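Local coordinates for Dbv8 protein (Nonomuraea, PDB 4MFZ), which binds decanoyl-CoA and probably transfers long acyl chains from acyl-CoA to an amine of glycopeptide antibiotic precursors, as a GNAT-type N-acyltransferase, at residues Ala252-Ala264 and His272-Asp284. Numbering follows the deposited sequence.
With MFK (decanoyl-CoA), chain B.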
loop_
_atom_site.group_PDB
_atom_site.type_symbol
_atom_site.label_atom_id
_atom_site.label_comp_id
_atom_site.label_asym_id
_atom_site.label_seq_id
_atom_site.Cartn_x
_atom_site.Cartn_y
_atom_site.Cartn_z
ATOM N N ALA A 252 18.372 0.786 4.434
ATOM C CA ALA A 252 17.034 0.447 3.937
ATOM C C ALA A 252 16.829 -1.065 4.051
ATOM O O ALA A 252 17.787 -1.828 3.964
ATOM C CB ALA A 252 16.847 0.941 2.498
ATOM N N THR A 253 15.586 -1.490 4.276
ATOM C CA THR A 253 15.257 -2.899 4.437
ATOM C C THR A 253 14.102 -3.309 3.523
ATOM O O THR A 253 13.276 -2.472 3.092
ATOM C CB THR A 253 14.851 -3.248 5.895
ATOM O OG1 THR A 253 13.709 -2.493 6.259
ATOM C CG2 THR A 253 15.952 -2.944 6.891
ATOM N N GLY A 254 14.042 -4.605 3.236
ATOM C CA GLY A 254 12.956 -5.159 2.461
ATOM C C GLY A 254 13.009 -6.655 2.551
ATOM O O GLY A 254 14.084 -7.249 2.721
ATOM N N THR A 255 11.843 -7.267 2.426
ATOM C CA THR A 255 11.734 -8.711 2.394
ATOM C C THR A 255 10.941 -9.079 1.149
ATOM O O THR A 255 9.897 -8.500 0.907
ATOM C CB THR A 255 11.000 -9.234 3.628
ATOM O OG1 THR A 255 11.825 -9.027 4.771
ATOM C CG2 THR A 255 10.693 -10.749 3.496
ATOM N N SER A 256 11.423 -10.025 0.352
ATOM C CA SER A 256 10.765 -10.259 -0.940
ATOM C C SER A 256 11.136 -11.560 -1.612
ATOM O O SER A 256 12.220 -12.105 -1.398
ATOM C CB SER A 256 11.113 -9.096 -1.911
ATOM O OG SER A 256 10.340 -9.186 -3.108
ATOM N N TRP A 257 10.248 -12.015 -2.489
ATOM C CA TRP A 257 10.561 -13.109 -3.414
ATOM C C TRP A 257 11.712 -12.770 -4.316
ATOM O O TRP A 257 12.439 -13.654 -4.740
ATOM C CB TRP A 257 9.327 -13.455 -4.230
ATOM C CG TRP A 257 8.945 -12.367 -5.182
ATOM C CD1 TRP A 257 8.132 -11.271 -4.930
ATOM C CD2 TRP A 257 9.402 -12.200 -6.575
ATOM N NE1 TRP A 257 8.059 -10.467 -6.033
ATOM C CE2 TRP A 257 8.772 -10.975 -7.062
ATOM C CE3 TRP A 257 10.204 -12.937 -7.438
ATOM C CZ2 TRP A 257 8.947 -10.519 -8.366
ATOM C CZ3 TRP A 257 10.392 -12.457 -8.754
ATOM C CH2 TRP A 257 9.779 -11.274 -9.197
ATOM N N LEU A 258 11.899 -11.477 -4.587
ATOM C CA LEU A 258 12.963 -10.949 -5.478
ATOM C C LEU A 258 14.366 -11.233 -4.981
ATOM O O LEU A 258 15.325 -11.097 -5.736
ATOM C CB LEU A 258 12.851 -9.421 -5.583
ATOM C CG LEU A 258 11.679 -8.766 -6.314
ATOM C CD1 LEU A 258 11.620 -7.316 -5.897
ATOM C CD2 LEU A 258 11.876 -8.865 -7.821
ATOM N N LEU A 259 14.498 -11.563 -3.698
ATOM C CA LEU A 259 15.828 -11.806 -3.135
ATOM C C LEU A 259 16.174 -13.294 -2.965
ATOM O O LEU A 259 17.212 -13.626 -2.403
ATOM C CB LEU A 259 15.987 -11.072 -1.802
ATOM C CG LEU A 259 15.810 -9.556 -1.795
ATOM C CD1 LEU A 259 15.786 -9.036 -0.360
ATOM C CD2 LEU A 259 16.909 -8.876 -2.605
ATOM N N ASP A 260 15.291 -14.176 -3.433
ATOM C CA ASP A 260 15.499 -15.626 -3.385
ATOM C C ASP A 260 16.652 -16.021 -4.307
ATOM O O ASP A 260 16.552 -15.803 -5.533
ATOM C CB ASP A 260 14.222 -16.326 -3.854
ATOM C CG ASP A 260 14.266 -17.847 -3.684
ATOM O OD1 ASP A 260 15.371 -18.428 -3.482
ATOM O OD2 ASP A 260 13.167 -18.464 -3.737
ATOM N N PRO A 261 17.733 -16.616 -3.742
ATOM C CA PRO A 261 18.856 -17.024 -4.620
ATOM C C PRO A 261 18.436 -17.893 -5.821
ATOM O O PRO A 261 19.063 -17.795 -6.889
ATOM C CB PRO A 261 19.785 -17.817 -3.687
ATOM C CG PRO A 261 19.501 -17.237 -2.313
ATOM C CD PRO A 261 18.046 -16.802 -2.307
ATOM N N GLN A 262 17.402 -18.720 -5.654
ATOM C CA GLN A 262 16.918 -19.644 -6.723
ATOM C C GLN A 262 16.544 -18.992 -8.074
ATOM O O GLN A 262 16.467 -19.669 -9.105
ATOM C CB GLN A 262 15.697 -20.430 -6.228
ATOM C CG GLN A 262 15.949 -21.242 -4.973
ATOM C CD GLN A 262 14.733 -22.051 -4.568
ATOM O OE1 GLN A 262 13.759 -21.519 -4.012
ATOM N NE2 GLN A 262 14.775 -23.338 -4.858
ATOM N N LEU A 263 16.277 -17.691 -8.061
ATOM C CA LEU A 263 15.914 -16.975 -9.270
ATOM C C LEU A 263 17.060 -17.035 -10.270
ATOM O O LEU A 263 16.820 -17.018 -11.483
ATOM C CB LEU A 263 15.526 -15.521 -8.973
ATOM C CG LEU A 263 14.179 -15.246 -8.293
ATOM C CD1 LEU A 263 13.995 -13.758 -7.953
ATOM C CD2 LEU A 263 13.008 -15.739 -9.141
ATOM N N ALA A 264 18.295 -17.143 -9.762
ATOM C CA ALA A 264 19.496 -17.230 -10.617
ATOM C C ALA A 264 19.526 -18.518 -11.438
ATOM O O ALA A 264 20.269 -18.614 -12.417
ATOM C CB ALA A 264 20.784 -17.083 -9.794
ATOM N N HIS A 272 17.491 -7.477 -14.688
ATOM C CA HIS A 272 17.616 -6.312 -13.803
ATOM C C HIS A 272 17.584 -6.766 -12.345
ATOM O O HIS A 272 18.259 -6.190 -11.520
ATOM C CB HIS A 272 16.477 -5.302 -13.992
ATOM C CG HIS A 272 16.241 -4.831 -15.423
ATOM N ND1 HIS A 272 17.250 -4.451 -16.270
ATOM C CD2 HIS A 272 15.056 -4.619 -16.108
ATOM C CE1 HIS A 272 16.719 -4.045 -17.441
ATOM N NE2 HIS A 272 15.377 -4.150 -17.349
ATOM N N ILE A 273 16.767 -7.782 -12.027
ATOM C CA ILE A 273 16.629 -8.307 -10.658
ATOM C C ILE A 273 17.977 -8.884 -10.200
ATOM O O ILE A 273 18.498 -8.493 -9.143
ATOM C CB ILE A 273 15.503 -9.385 -10.544
ATOM C CG1 ILE A 273 14.112 -8.760 -10.743
ATOM C CG2 ILE A 273 15.563 -10.140 -9.200
ATOM C CD1 ILE A 273 13.040 -9.753 -11.186
ATOM N N LEU A 274 18.575 -9.752 -11.024
ATOM C CA LEU A 274 19.830 -10.385 -10.636
ATOM C C LEU A 274 20.946 -9.368 -10.477
ATOM O O LEU A 274 21.707 -9.410 -9.515
ATOM C CB LEU A 274 20.251 -11.495 -11.608
ATOM C CG LEU A 274 19.258 -12.621 -11.837
ATOM C CD1 LEU A 274 19.898 -13.640 -12.781
ATOM C CD2 LEU A 274 18.778 -13.286 -10.539
ATOM N N GLN A 275 21.048 -8.446 -11.422
ATOM C CA GLN A 275 22.043 -7.399 -11.293
ATOM C C GLN A 275 21.821 -6.498 -10.054
ATOM O O GLN A 275 22.751 -6.284 -9.251
ATOM C CB GLN A 275 22.095 -6.552 -12.574
ATOM C CG GLN A 275 22.888 -5.266 -12.393
ATOM C CD GLN A 275 23.016 -4.452 -13.673
ATOM O OE1 GLN A 275 22.800 -4.961 -14.778
ATOM N NE2 GLN A 275 23.390 -3.177 -13.523
ATOM N N LEU A 276 20.605 -5.967 -9.898
ATOM C CA LEU A 276 20.392 -4.917 -8.893
ATOM C C LEU A 276 20.430 -5.430 -7.463
ATOM O O LEU A 276 20.857 -4.719 -6.569
ATOM C CB LEU A 276 19.129 -4.069 -9.172
ATOM C CG LEU A 276 19.175 -3.305 -10.517
ATOM C CD1 LEU A 276 17.851 -2.608 -10.740
ATOM C CD2 LEU A 276 20.303 -2.287 -10.526
ATOM N N ARG A 277 20.019 -6.658 -7.256
ATOM C CA ARG A 277 20.013 -7.250 -5.905
ATOM C C ARG A 277 21.430 -7.529 -5.326
ATOM O O ARG A 277 21.594 -7.680 -4.106
ATOM C CB ARG A 277 19.136 -8.496 -5.891
ATOM C CG ARG A 277 19.756 -9.767 -6.458
ATOM C CD ARG A 277 18.689 -10.855 -6.508
ATOM N NE ARG A 277 19.248 -12.169 -6.846
ATOM C CZ ARG A 277 18.569 -13.302 -6.818
ATOM N NH1 ARG A 277 17.298 -13.303 -6.469
ATOM N NH2 ARG A 277 19.172 -14.443 -7.133
ATOM N N ARG A 278 22.446 -7.565 -6.182
ATOM C CA ARG A 278 23.843 -7.698 -5.705
ATOM C C ARG A 278 24.245 -6.554 -4.758
ATOM O O ARG A 278 25.226 -6.664 -4.029
ATOM C CB ARG A 278 24.843 -7.742 -6.871
ATOM C CG ARG A 278 24.669 -8.926 -7.780
ATOM C CD ARG A 278 25.618 -8.823 -8.969
ATOM N NE ARG A 278 25.489 -10.016 -9.796
ATOM C CZ ARG A 278 25.293 -10.028 -11.106
ATOM N NH1 ARG A 278 25.244 -8.903 -11.805
ATOM N NH2 ARG A 278 25.167 -11.189 -11.726
ATOM N N GLY A 279 23.483 -5.456 -4.762
ATOM C CA GLY A 279 23.785 -4.319 -3.901
ATOM C C GLY A 279 23.202 -4.513 -2.517
ATOM O O GLY A 279 23.377 -3.675 -1.635
ATOM N N TRP A 280 22.469 -5.605 -2.347
ATOM C CA TRP A 280 21.760 -5.899 -1.101
ATOM C C TRP A 280 22.485 -6.947 -0.320
ATOM O O TRP A 280 23.034 -7.870 -0.890
ATOM C CB TRP A 280 20.350 -6.376 -1.428
ATOM C CG TRP A 280 19.424 -5.246 -1.801
ATOM C CD1 TRP A 280 19.451 -4.451 -2.958
ATOM C CD2 TRP A 280 18.314 -4.721 -0.999
ATOM N NE1 TRP A 280 18.457 -3.510 -2.923
ATOM C CE2 TRP A 280 17.730 -3.624 -1.779
ATOM C CE3 TRP A 280 17.754 -5.057 0.236
ATOM C CZ2 TRP A 280 16.643 -2.898 -1.317
ATOM C CZ3 TRP A 280 16.654 -4.322 0.688
ATOM C CH2 TRP A 280 16.113 -3.263 -0.069
ATOM N N THR A 281 22.478 -6.837 1.004
ATOM C CA THR A 281 23.039 -7.900 1.826
ATOM C C THR A 281 21.948 -8.757 2.476
ATOM O O THR A 281 21.062 -8.233 3.125
ATOM C CB THR A 281 24.033 -7.370 2.879
ATOM O OG1 THR A 281 23.832 -8.098 4.093
ATOM C CG2 THR A 281 23.873 -5.894 3.159
ATOM N N LEU A 282 21.995 -10.073 2.273
ATOM C CA LEU A 282 20.945 -10.964 2.773
ATOM C C LEU A 282 21.082 -11.230 4.272
ATOM O O LEU A 282 22.148 -11.583 4.747
ATOM C CB LEU A 282 20.919 -12.283 1.972
ATOM C CG LEU A 282 20.642 -12.140 0.454
ATOM C CD1 LEU A 282 20.628 -13.484 -0.254
ATOM C CD2 LEU A 282 19.344 -11.391 0.172
ATOM N N LEU A 283 20.008 -11.025 5.026
ATOM C CA LEU A 283 20.001 -11.418 6.428
ATOM C C LEU A 283 19.852 -12.947 6.522
ATOM O O LEU A 283 19.058 -13.552 5.783
ATOM C CB LEU A 283 18.881 -10.695 7.196
ATOM C CG LEU A 283 18.854 -9.149 7.193
ATOM C CD1 LEU A 283 17.496 -8.630 7.656
ATOM C CD2 LEU A 283 19.976 -8.518 8.016
ATOM N N ASP A 284 20.632 -13.578 7.394
ATOM C CA ASP A 284 20.421 -15.002 7.675
ATOM C C ASP A 284 19.350 -15.158 8.738
ATOM O O ASP A 284 19.486 -14.631 9.846
ATOM C CB ASP A 284 21.701 -15.695 8.139
ATOM C CG ASP A 284 22.811 -15.611 7.123
ATOM O OD1 ASP A 284 22.544 -15.843 5.918
ATOM O OD2 ASP A 284 23.951 -15.306 7.533
HETATM C CCG MFK B . 16.211 -5.736 -7.541
HETATM C CCF MFK B . 16.966 -5.103 -6.373
HETATM C CCE MFK B . 15.978 -4.688 -5.304
HETATM C CCD MFK B . 15.638 -5.901 -4.475
HETATM C CCC MFK B . 15.134 -5.424 -3.128
HETATM C CCB MFK B . 13.691 -5.828 -2.945
HETATM C CCA MFK B . 13.350 -5.648 -1.477
HETATM C CBZ MFK B . 12.307 -4.547 -1.369
HETATM C CAK MFK B . 10.989 -5.143 -0.913
HETATM C CAJ MFK B . 9.926 -4.949 -2.003
HETATM O OAL MFK B . 9.909 -3.952 -2.732
HETATM S SAI MFK B . 8.754 -6.249 -2.072
HETATM C CAH MFK B . 7.706 -5.769 -3.510
HETATM C CAG MFK B . 8.416 -5.980 -4.852
HETATM N NAF MFK B . 7.509 -5.472 -5.894
HETATM C CAE MFK B . 7.028 -6.242 -6.887
HETATM O OAM MFK B . 7.332 -7.422 -7.054
HETATM C CAD MFK B . 6.078 -5.519 -7.865
HETATM C CAC MFK B . 5.790 -6.419 -9.082
HETATM N NAB MFK B . 7.045 -6.806 -9.759
HETATM C CAA MFK B . 7.437 -6.113 -10.838
HETATM O OAO MFK B . 6.792 -5.155 -11.292
HETATM C CAN MFK B . 8.721 -6.589 -11.533
HETATM O OAU MFK B . 9.112 -7.897 -11.056
HETATM C CAP MFK B . 9.891 -5.587 -11.410
HETATM C CAR MFK B . 10.186 -5.325 -9.940
HETATM C CAS MFK B . 9.597 -4.249 -12.081
HETATM C CAQ MFK B . 11.129 -6.193 -12.064
HETATM O OAT MFK B . 10.821 -6.442 -13.418
HETATM P PAV MFK B . 11.933 -6.389 -14.585
HETATM O OAX MFK B . 12.694 -5.130 -14.535
HETATM O OAW MFK B . 11.266 -6.776 -15.862
HETATM O OAY MFK B . 12.845 -7.596 -14.035
HETATM P PAZ MFK B . 13.926 -8.456 -14.851
HETATM O OBA MFK B . 14.791 -9.181 -13.749
HETATM O OBB MFK B . 14.776 -7.656 -15.758
HETATM O "O5'" MFK B . 13.102 -9.684 -15.488
HETATM C "C5'" MFK B . 13.699 -10.715 -16.242
HETATM C "C4'" MFK B . 12.572 -11.625 -16.744
HETATM O "O4'" MFK B . 11.489 -11.875 -15.765
HETATM C "C3'" MFK B . 11.859 -11.008 -17.924
HETATM O "O3'" MFK B . 11.394 -12.079 -18.745
HETATM P PBV MFK B . 11.613 -11.980 -20.348
HETATM O OBW MFK B . 10.545 -10.886 -20.763
HETATM O OBY MFK B . 11.173 -13.448 -20.891
HETATM O OBX MFK B . 12.924 -11.512 -20.792
HETATM C "C2'" MFK B . 10.696 -10.293 -17.231
HETATM O "O2'" MFK B . 9.619 -9.984 -18.096
HETATM C "C1'" MFK B . 10.250 -11.320 -16.234
HETATM N N9 MFK B . 9.519 -10.690 -15.103
HETATM C C8 MFK B . 10.058 -9.986 -14.101
HETATM N N7 MFK B . 9.063 -9.607 -13.287
HETATM C C5 MFK B . 7.918 -10.125 -13.757
HETATM C C4 MFK B . 8.213 -10.789 -14.879
HETATM N N3 MFK B . 7.257 -11.449 -15.551
HETATM C C2 MFK B . 5.811 -11.409 -15.210
HETATM N N1 MFK B . 5.616 -10.642 -13.964
HETATM C C6 MFK B . 6.643 -10.067 -13.320
HETATM N N6 MFK B . 6.406 -9.396 -12.195
#
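R277 reaches across to the 3-10 segment 257-259 and the residues that follow it and binds their backbone carbonyls, an example of one arginine tying a turn to a helix. R277 NH1 hydrogen-bonds L258 O (3.0 Å), which lies in the guanidinium plane, and D260 O (2.8 Å), tilted from it; weak bonds from R277 NH2 run to the carbonyl oxygens of D260 and P261. CG of R277 sits between its backbone N and carbonyl carbon (chi1 79°), and the extended chain then carries the guanidinium to the turn. D260 O is gripped from opposite faces of its plane by R277 NH1 and the backbone N of L263. L274 CD2 lies over one guanidinium face, toward its rim.

Apolar contacts flank this grip. I273 CD1 meets L258 CD2 at 3.7 Å, the side chains crossing at about a right angle. L282 CD2 packs against L259 CB at 3.9 Å, and the edge of the W280 ring faces the backbone of T253 and G254.

Both segments also line the acyl-CoA pocket. The backbone N atoms of H272 and I273, at the start of helix 272-277, bind pyrophosphate oxygens OBB and OBA of decanoyl-CoA. In GNAT folds such N-H groups commonly come from the helix before the strand equivalent to 251-256; here the helix after it contributes. W257 NE1 donates to the pantetheine oxygen OAM (3.3 Å). The decanoyl chain runs over one face of W280, CCC lying 3.4 Å from W280 CE2, offset toward the ring's rim; L259 CD2 touches CCD and CCC alongside.

In the mixed sheet of this GNAT domain, strand 330-337 separates strands 251-256 and 281-289; helix 226-243 supplies Y229 for W280 NE1, and helix 314-324 touches W257 and L263 through L315.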